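Local coordinates for protein hydrolase, putative (Plasmodium vivax, PDB 2B30) that is of unknown function but belongs to the haloacid dehalogenase-like hydrolases, holds a calcium ion, and probably acts as a magnesium-dependent phosphatase, at residues G36-D41 against G287-L292; G99-D104 against T178-M183; A153-K158 against M183-P188. All blocks are in the same frame, centred on the assembly; numbering follows the deposited sequence.

Contact 1 of 3, residues G36-D41 against G287-L292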
loop_
_atom_site.group_PDB
_atom_site.type_symbol
_atom_site.label_atom_id
_atom_site.label_comp_id
_atom_site.label_asym_id
_atom_site.label_seq_id
_atom_site.Cartn_x
_atom_site.Cartn_y
_atom_site.Cartn_z
ATOM N N GLY A 36 12.223 0.198 -18.506
ATOM C CA GLY A 36 13.316 -0.099 -17.592
ATOM C C GLY A 36 13.407 -1.569 -17.236
ATOM O O GLY A 36 14.406 -1.999 -16.663
ATOM N N THR A 37 12.378 -2.341 -17.576
ATOM C CA THR A 37 12.341 -3.766 -17.275
ATOM C C THR A 37 12.184 -4.535 -18.582
ATOM O O THR A 37 13.129 -5.153 -19.046
ATOM C CB THR A 37 11.201 -4.104 -16.265
ATOM O OG1 THR A 37 11.387 -3.357 -15.052
ATOM C CG2 THR A 37 11.182 -5.583 -15.942
ATOM N N LEU A 38 11.003 -4.465 -19.187
ATOM C CA LEU A 38 10.709 -5.172 -20.433
ATOM C C LEU A 38 11.073 -4.323 -21.673
ATOM O O LEU A 38 11.631 -4.836 -22.638
ATOM C CB LEU A 38 9.221 -5.535 -20.458
ATOM C CG LEU A 38 8.718 -6.561 -21.473
ATOM C CD1 LEU A 38 9.237 -7.949 -21.141
ATOM C CD2 LEU A 38 7.190 -6.573 -21.505
ATOM N N PHE A 39 10.754 -3.031 -21.635
ATOM C CA PHE A 39 11.010 -2.116 -22.741
ATOM C C PHE A 39 12.250 -1.281 -22.445
ATOM O O PHE A 39 12.306 -0.627 -21.398
ATOM C CB PHE A 39 9.807 -1.195 -22.910
ATOM C CG PHE A 39 9.939 -0.203 -24.029
ATOM C CD1 PHE A 39 9.308 -0.429 -25.247
ATOM C CD2 PHE A 39 10.670 0.970 -23.856
ATOM C CE1 PHE A 39 9.412 0.487 -26.277
ATOM C CE2 PHE A 39 10.779 1.890 -24.887
ATOM C CZ PHE A 39 10.147 1.648 -26.102
ATOM N N VAL A 40 13.211 -1.272 -23.379
ATOM C CA VAL A 40 14.536 -0.679 -23.146
ATOM C C VAL A 40 14.615 0.804 -23.561
ATOM O O VAL A 40 14.858 1.667 -22.716
ATOM C CB VAL A 40 15.646 -1.498 -23.857
ATOM C CG1 VAL A 40 17.029 -0.954 -23.530
ATOM C CG2 VAL A 40 15.560 -2.971 -23.472
ATOM N N ASP A 41 14.417 1.098 -24.846
ATOM C CA ASP A 41 14.441 2.488 -25.358
ATOM C C ASP A 41 13.816 2.582 -26.754
ATOM O O ASP A 41 13.286 1.591 -27.256
ATOM C CB ASP A 41 15.874 3.053 -25.366
ATOM C CG ASP A 41 16.844 2.223 -26.203
ATOM O OD1 ASP A 41 16.462 1.697 -27.282
ATOM O OD2 ASP A 41 18.012 2.119 -25.770
ATOM N N GLY A 287 18.370 -8.491 -21.379
ATOM C CA GLY A 287 17.255 -9.450 -21.432
ATOM C C GLY A 287 16.866 -10.049 -20.088
ATOM O O GLY A 287 16.763 -11.261 -19.957
ATOM N N ALA A 288 16.610 -9.196 -19.100
ATOM C CA ALA A 288 16.374 -9.641 -17.715
ATOM C C ALA A 288 15.055 -10.361 -17.487
ATOM O O ALA A 288 14.983 -11.261 -16.661
ATOM C CB ALA A 288 16.494 -8.470 -16.756
ATOM N N VAL A 289 14.011 -9.967 -18.202
ATOM C CA VAL A 289 12.725 -10.665 -18.117
ATOM C C VAL A 289 12.879 -12.082 -18.670
ATOM O O VAL A 289 12.549 -13.053 -18.001
ATOM C CB VAL A 289 11.613 -9.927 -18.885
ATOM C CG1 VAL A 289 10.299 -10.711 -18.806
ATOM C CG2 VAL A 289 11.443 -8.503 -18.345
ATOM N N ALA A 290 13.403 -12.189 -19.888
ATOM C CA ALA A 290 13.751 -13.492 -20.471
ATOM C C ALA A 290 14.556 -14.351 -19.485
ATOM O O ALA A 290 14.215 -15.511 -19.244
ATOM C CB ALA A 290 14.528 -13.301 -21.777
ATOM N N TYR A 291 15.600 -13.757 -18.903
ATOM C CA TYR A 291 16.457 -14.424 -17.914
ATOM C C TYR A 291 15.687 -14.957 -16.709
ATOM O O TYR A 291 15.890 -16.096 -16.294
ATOM C CB TYR A 291 17.547 -13.461 -17.431
ATOM C CG TYR A 291 18.410 -14.003 -16.306
ATOM C CD1 TYR A 291 19.494 -14.838 -16.577
ATOM C CD2 TYR A 291 18.154 -13.668 -14.976
ATOM C CE1 TYR A 291 20.289 -15.334 -15.555
ATOM C CE2 TYR A 291 18.951 -14.155 -13.948
ATOM C CZ TYR A 291 20.014 -14.995 -14.245
ATOM O OH TYR A 291 20.808 -15.498 -13.239
ATOM N N LEU A 292 14.811 -14.130 -16.149
ATOM C CA LEU A 292 14.050 -14.510 -14.966
ATOM C C LEU A 292 12.988 -15.555 -15.295
ATOM O O LEU A 292 12.853 -16.541 -14.577
ATOM C CB LEU A 292 13.420 -13.271 -14.327
ATOM C CG LEU A 292 12.550 -13.399 -13.075
ATOM C CD1 LEU A 292 13.186 -14.274 -12.018
ATOM C CD2 LEU A 292 12.271 -12.016 -12.513
#

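Contact 2 of 3, residues G99-D104 against T178-M183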
loop_
_atom_site.group_PDB
_atom_site.type_symbol
_atom_site.label_atom_id
_atom_site.label_comp_id
_atom_site.label_asym_id
_atom_site.label_seq_id
_atom_site.Cartn_x
_atom_site.Cartn_y
_atom_site.Cartn_z
ATOM N N GLY A 99 -2.025 1.814 -11.636
ATOM C CA GLY A 99 -3.033 1.119 -10.852
ATOM C C GLY A 99 -4.412 1.729 -10.861
ATOM O O GLY A 99 -5.313 1.197 -10.206
ATOM N N THR A 100 -4.584 2.814 -11.617
ATOM C CA THR A 100 -5.872 3.492 -11.718
ATOM C C THR A 100 -6.741 2.923 -12.858
ATOM O O THR A 100 -7.954 3.172 -12.907
ATOM C CB THR A 100 -5.688 5.017 -11.875
ATOM O OG1 THR A 100 -4.852 5.290 -13.001
ATOM C CG2 THR A 100 -5.034 5.597 -10.644
ATOM N N ILE A 101 -6.138 2.152 -13.760
ATOM C CA ILE A 101 -6.911 1.414 -14.762
ATOM C C ILE A 101 -6.493 -0.053 -14.768
ATOM O O ILE A 101 -5.313 -0.359 -14.903
ATOM C CB ILE A 101 -6.774 2.010 -16.192
ATOM C CG1 ILE A 101 -7.341 3.418 -16.227
ATOM C CG2 ILE A 101 -7.533 1.150 -17.224
ATOM C CD1 ILE A 101 -7.079 4.153 -17.529
ATOM N N VAL A 102 -7.471 -0.949 -14.647
ATOM C CA VAL A 102 -7.203 -2.389 -14.572
ATOM C C VAL A 102 -8.164 -3.178 -15.459
ATOM O O VAL A 102 -9.377 -2.983 -15.379
ATOM C CB VAL A 102 -7.341 -2.903 -13.125
ATOM C CG1 VAL A 102 -7.003 -4.384 -13.051
ATOM C CG2 VAL A 102 -6.458 -2.107 -12.187
ATOM N N TYR A 103 -7.617 -4.059 -16.294
ATOM C CA TYR A 103 -8.418 -4.923 -17.161
ATOM C C TYR A 103 -8.236 -6.382 -16.784
ATOM O O TYR A 103 -7.112 -6.818 -16.500
ATOM C CB TYR A 103 -8.018 -4.747 -18.618
ATOM C CG TYR A 103 -8.270 -3.362 -19.148
ATOM C CD1 TYR A 103 -9.559 -2.878 -19.306
ATOM C CD2 TYR A 103 -7.217 -2.537 -19.505
ATOM C CE1 TYR A 103 -9.786 -1.599 -19.794
ATOM C CE2 TYR A 103 -7.437 -1.257 -19.997
ATOM C CZ TYR A 103 -8.715 -0.803 -20.138
ATOM O OH TYR A 103 -8.916 0.454 -20.615
ATOM N N ASP A 104 -9.329 -7.142 -16.775
ATOM C CA ASP A 104 -9.209 -8.591 -16.580
ATOM C C ASP A 104 -8.825 -9.237 -17.911
ATOM O O ASP A 104 -8.719 -8.545 -18.932
ATOM C CB ASP A 104 -10.460 -9.227 -15.921
ATOM C CG ASP A 104 -11.693 -9.293 -16.836
ATOM O OD1 ASP A 104 -11.704 -8.825 -17.996
ATOM O OD2 ASP A 104 -12.696 -9.833 -16.353
ATOM N N THR A 178 -11.627 16.281 -15.439
ATOM C CA THR A 178 -10.713 15.311 -14.790
ATOM C C THR A 178 -9.809 14.508 -15.764
ATOM O O THR A 178 -10.028 14.513 -16.969
ATOM C CB THR A 178 -11.490 14.318 -13.863
ATOM O OG1 THR A 178 -10.573 13.657 -12.988
ATOM C CG2 THR A 178 -12.241 13.288 -14.667
ATOM N N MET A 179 -8.787 13.841 -15.216
ATOM C CA MET A 179 -7.897 12.943 -15.972
ATOM C C MET A 179 -7.498 11.780 -15.083
ATOM O O MET A 179 -7.550 11.892 -13.859
ATOM C CB MET A 179 -6.608 13.669 -16.382
ATOM C CG MET A 179 -6.784 14.745 -17.418
ATOM S SD MET A 179 -7.160 14.103 -19.044
ATOM C CE MET A 179 -7.849 15.575 -19.783
ATOM N N ASN A 180 -7.075 10.675 -15.695
ATOM C CA ASN A 180 -6.478 9.567 -14.945
ATOM C C ASN A 180 -5.044 9.895 -14.540
ATOM O O ASN A 180 -4.579 9.478 -13.472
ATOM C CB ASN A 180 -6.473 8.284 -15.769
ATOM C CG ASN A 180 -7.865 7.771 -16.068
ATOM O OD1 ASN A 180 -8.406 8.024 -17.141
ATOM N ND2 ASN A 180 -8.444 7.027 -15.131
ATOM N N LYS A 181 -4.345 10.625 -15.406
ATOM C CA LYS A 181 -2.951 10.962 -15.162
ATOM C C LYS A 181 -2.484 12.208 -15.905
ATOM O O LYS A 181 -2.841 12.416 -17.064
ATOM C CB LYS A 181 -2.059 9.783 -15.561
ATOM C CG LYS A 181 -0.561 10.040 -15.421
ATOM C CD LYS A 181 0.220 8.759 -15.603
ATOM C CE LYS A 181 0.389 8.391 -17.068
ATOM N NZ LYS A 181 1.768 8.639 -17.511
ATOM N N LEU A 182 -1.679 13.023 -15.228
ATOM C CA LEU A 182 -0.906 14.075 -15.890
ATOM C C LEU A 182 0.574 13.706 -15.783
ATOM O O LEU A 182 1.098 13.553 -14.672
ATOM C CB LEU A 182 -1.135 15.450 -15.251
ATOM C CG LEU A 182 -2.556 15.965 -15.037
ATOM C CD1 LEU A 182 -2.510 17.436 -14.688
ATOM C CD2 LEU A 182 -3.417 15.774 -16.258
ATOM N N MET A 183 1.235 13.536 -16.925
ATOM C CA MET A 183 2.681 13.346 -16.945
ATOM C C MET A 183 3.335 14.656 -17.323
ATOM O O MET A 183 3.347 15.031 -18.494
ATOM C CB MET A 183 3.101 12.273 -17.939
ATOM C CG MET A 183 4.568 11.899 -17.818
ATOM S SD MET A 183 5.276 11.483 -19.409
ATOM C CE MET A 183 6.966 11.099 -18.930
#

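Contact 3 of 3, residues A153-K158 against M183-P188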
loop_
_atom_site.group_PDB
_atom_site.type_symbol
_atom_site.label_atom_id
_atom_site.label_comp_id
_atom_site.label_asym_id
_atom_site.label_seq_id
_atom_site.Cartn_x
_atom_site.Cartn_y
_atom_site.Cartn_z
ATOM N N ALA A 153 5.092 17.482 -28.304
ATOM C CA ALA A 153 3.956 16.757 -28.909
ATOM C C ALA A 153 4.339 15.391 -29.539
ATOM O O ALA A 153 3.539 14.443 -29.521
ATOM C CB ALA A 153 3.250 17.652 -29.941
ATOM N N ASP A 154 5.555 15.295 -30.083
ATOM C CA ASP A 154 6.065 14.048 -30.664
ATOM C C ASP A 154 6.724 13.143 -29.604
ATOM O O ASP A 154 7.359 12.139 -29.956
ATOM C CB ASP A 154 7.071 14.358 -31.782
ATOM N N PHE A 155 6.535 13.480 -28.321
ATOM C CA PHE A 155 7.361 12.969 -27.202
ATOM C C PHE A 155 7.146 11.491 -26.894
ATOM O O PHE A 155 8.090 10.729 -26.820
ATOM C CB PHE A 155 7.093 13.824 -25.957
ATOM C CG PHE A 155 7.895 13.437 -24.749
ATOM C CD1 PHE A 155 9.125 14.021 -24.497
ATOM C CD2 PHE A 155 7.405 12.526 -23.835
ATOM C CE1 PHE A 155 9.860 13.673 -23.362
ATOM C CE2 PHE A 155 8.141 12.182 -22.708
ATOM C CZ PHE A 155 9.363 12.761 -22.475
ATOM N N LEU A 156 5.903 11.087 -26.701
ATOM C CA LEU A 156 5.609 9.683 -26.487
ATOM C C LEU A 156 5.904 8.866 -27.749
ATOM O O LEU A 156 6.326 7.717 -27.654
ATOM C CB LEU A 156 4.150 9.499 -26.056
ATOM C CG LEU A 156 3.679 10.220 -24.784
ATOM C CD1 LEU A 156 2.224 9.854 -24.500
ATOM C CD2 LEU A 156 4.555 9.905 -23.558
ATOM N N GLN A 157 5.684 9.467 -28.921
ATOM C CA GLN A 157 5.914 8.788 -30.196
ATOM C C GLN A 157 7.406 8.528 -30.409
ATOM O O GLN A 157 7.815 7.389 -30.625
ATOM C CB GLN A 157 5.332 9.588 -31.369
ATOM N N LYS A 158 8.218 9.580 -30.316
ATOM C CA LYS A 158 9.663 9.458 -30.544
ATOM C C LYS A 158 10.379 8.780 -29.374
ATOM O O LYS A 158 11.097 7.807 -29.584
ATOM C CB LYS A 158 10.287 10.827 -30.842
ATOM N N MET A 183 1.235 13.536 -16.925
ATOM C CA MET A 183 2.681 13.346 -16.945
ATOM C C MET A 183 3.335 14.656 -17.323
ATOM O O MET A 183 3.347 15.031 -18.494
ATOM C CB MET A 183 3.101 12.273 -17.939
ATOM C CG MET A 183 4.568 11.899 -17.818
ATOM S SD MET A 183 5.276 11.483 -19.409
ATOM C CE MET A 183 6.966 11.099 -18.930
ATOM N N ILE A 184 3.875 15.355 -16.330
ATOM C CA ILE A 184 4.547 16.629 -16.572
ATOM C C ILE A 184 5.975 16.340 -17.052
ATOM O O ILE A 184 6.808 15.842 -16.291
ATOM C CB ILE A 184 4.559 17.522 -15.310
ATOM C CG1 ILE A 184 3.137 17.694 -14.756
ATOM C CG2 ILE A 184 5.148 18.892 -15.621
ATOM C CD1 ILE A 184 3.068 18.552 -13.498
ATOM N N VAL A 185 6.235 16.637 -18.323
ATOM C CA VAL A 185 7.567 16.477 -18.890
ATOM C C VAL A 185 8.451 17.613 -18.386
ATOM O O VAL A 185 8.111 18.786 -18.518
ATOM C CB VAL A 185 7.526 16.447 -20.430
ATOM C CG1 VAL A 185 8.924 16.484 -21.006
ATOM C CG2 VAL A 185 6.791 15.201 -20.912
ATOM N N LEU A 186 9.579 17.246 -17.792
ATOM C CA LEU A 186 10.414 18.191 -17.068
ATOM C C LEU A 186 11.833 18.244 -17.616
ATOM O O LEU A 186 12.386 17.246 -18.089
ATOM C CB LEU A 186 10.420 17.855 -15.568
ATOM C CG LEU A 186 9.646 18.779 -14.609
ATOM C CD1 LEU A 186 8.422 19.426 -15.227
ATOM C CD2 LEU A 186 9.256 18.032 -13.329
ATOM N N ASP A 187 12.398 19.444 -17.552
ATOM C CA ASP A 187 13.750 19.717 -17.989
ATOM C C ASP A 187 14.670 19.258 -16.862
ATOM O O ASP A 187 14.524 19.729 -15.728
ATOM C CB ASP A 187 13.884 21.225 -18.228
ATOM C CG ASP A 187 15.131 21.600 -18.989
ATOM O OD1 ASP A 187 16.170 20.929 -18.811
ATOM O OD2 ASP A 187 15.070 22.588 -19.752
ATOM N N PRO A 188 15.620 18.344 -17.152
ATOM C CA PRO A 188 16.440 17.761 -16.080
ATOM C C PRO A 188 17.086 18.785 -15.131
ATOM O O PRO A 188 17.581 18.406 -14.076
ATOM C CB PRO A 188 17.507 16.963 -16.839
ATOM C CG PRO A 188 17.415 17.414 -18.261
ATOM C CD PRO A 188 15.999 17.802 -18.468
#

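Contact 1 of 3, residues G36-D41 against G287-L292
Leu-38 and Val-289 bring the backbones closest, with 6.3 Å from CA to CA, where the weakly bonded turn at 36-38 passes the first turn of helix 288-297. Helix 34-38 follows directly on strand 29-33, and the Asp-x-Asp-Gly-Thr signature of the haloacid dehalogenase superfamily runs from the strand end, Asp-33, to Thr-37 in the turn. The wide, pi-type turn at 36-38 fits the single helical turn, the squiggle, that follows this motif in the superfamily. Gly-287 precedes the partner helix as N-cap residue, and its carbonyl O accepts the backbone N of Tyr-291, which identifies a regular first turn.

Val-289 is the one residue of the helix that makes close contact with the turn, and its side chain starts out toward it. Its CG1 lies anti to the backbone N (chi1 178°), and CG2 consequently stands beside that N. The two methyls straddle the end of Leu-38: CD1 is 3.6 Å from CG2 and 3.8 Å from CG1 of Val-289, so it rests in the fork rather than on one branch. The Leu-38 and Val-289 side chains meet at a slant, whereas that of Thr-37 comes in at about a right angle to Val-289.

Thr-37 divides its two branches between different tasks. OG1 is hydrogen-bonded to OD2 of Asp-33, a residue that binds the calcium ion, while the methyl faces the helix. All three touching residues are buried, and the interface is purely apolar. Around it, Ile-54 of helix 48-60 and Phe-79 of helix 72-79 cover Leu-38, and Val-246 of strand 243-247 touches Thr-37. The second-shell threonine thus joins the metal site to the C-terminal helix through one carbon contact, Thr-37 CG2 to Val-289 CG2, at 3.8 Å.

Contact 2 of 3, residues G99-D104 against T178-M183
Ile-101 and Asn-180 meet at the junction of core and cap, beside the linker that follows strand 109-112. Followed from Thr-178, the cap segment arrives extended, and Met-179 sends its side chain into the cap, onto Phe-138 and Tyr-120. Asn-180 then makes the contact. Its CG lies anti to its carbonyl carbon (chi1 -65°), and the Asn-180 side chain crosses that of Ile-101 at about a right angle. CD1 of Ile-101 lies over the face of the amide, 4.0 Å from both CG and ND2 of Asn-180 and 4.1 Å from its OD1. CG1 of Ile-101 is 3.9 Å from ND2 of Asn-180.

The amide is buried but satisfied: ND2 is bonded to Asp-112 OD1 and Glu-113 O, OD1 to Gly-141 N. These bonds fix its rotation. Thr-100, whose OG1 is bonded to Ile-97 O, lies beside the Asn-180 backbone. Lys-181 completes with Asn-180 a classic beta bulge facing His-139. From there strand 181-184 runs between 136-140 and 216-220 in the cap sheet, whereas strand 101-103 lies between 94-96 and 109-112 in the core sheet; Leu-182 packs on Leu-123, Ile-124 and Leu-127 of helix 117-129.

Contact 3 of 3, residues A153-K158 against M183-P188
Phe-155 of the short helix 155-160 projects toward Val-185, which sits just past the end of strand 181-184, and the two side chains approach from opposite directions. The backbones stay well apart, 9.0 Å between CA of Phe-155 and CA of Val-185. This is helix-on-sheet packing within the cap domain, on the face of the sheet from which Met-183 and Val-185, alternate residues of an extended chain, both point toward the helix.

The large bump is the phenyl ring, carried out from the helix with CG anti to the backbone N (chi1 -179°). One broad face receives the valine: CG2 of Val-185 lies 3.9 Å from the ring centroid and 16° off the normal, a CH-pi contact. That methyl is displaced toward the rim, with CE2 of Phe-155 at 3.8 Å from Val-185 CG2. The other branch spreads the contact across the ring, CG1 of Val-185 reaching CE1 of Phe-155 at 3.8 Å.

Met-183 lies over the dip between the Phe-155 ring and the Leu-156 branches, CE beside the first and SD its closest atom to the second. Its chain bends at chi2 (-146°), and CE comes obliquely to within 4.1 Å of Phe-155 CE2. SD of Met-183 is 4.5 Å from Leu-156 CD2, a looser contact. Leu-156 CD2 also lies in the plane of the Phe-155 ring at its edge.

Ile-137 of the adjacent strand 136-140 touches Phe-155, Leu-156 and Val-185, extending the apolar layer. Every residue that touches is buried, and none brings a charged or hydrogen-bonding side chain to the interface. The contact therefore depends on burial of apolar surface and on dispersion between fitted shapes, with the CH-pi approach as its one directional element.

From the N terminus the chain enters contact 1 at 36-41, beside the calcium site, and returns to it at 287-292, closing a loop that contains both other contacts. Inside it, 99-104 runs through strand 101-103 of the core sheet, one strand before the chain passes into the cap; contact 2 closes at 178-183. Contact 3 opens at 153-158, within that loop, and closes at 183-188, so contacts 2 and 3 cross; their segments overlap at Met-183, which touches across contact 3 alone. Contact 1 ties together parts of the core, contact 2 core to cap, and contact 3 a helix to the cap sheet. Contacts 1 and 2 lie on opposite sides of the chain's centre.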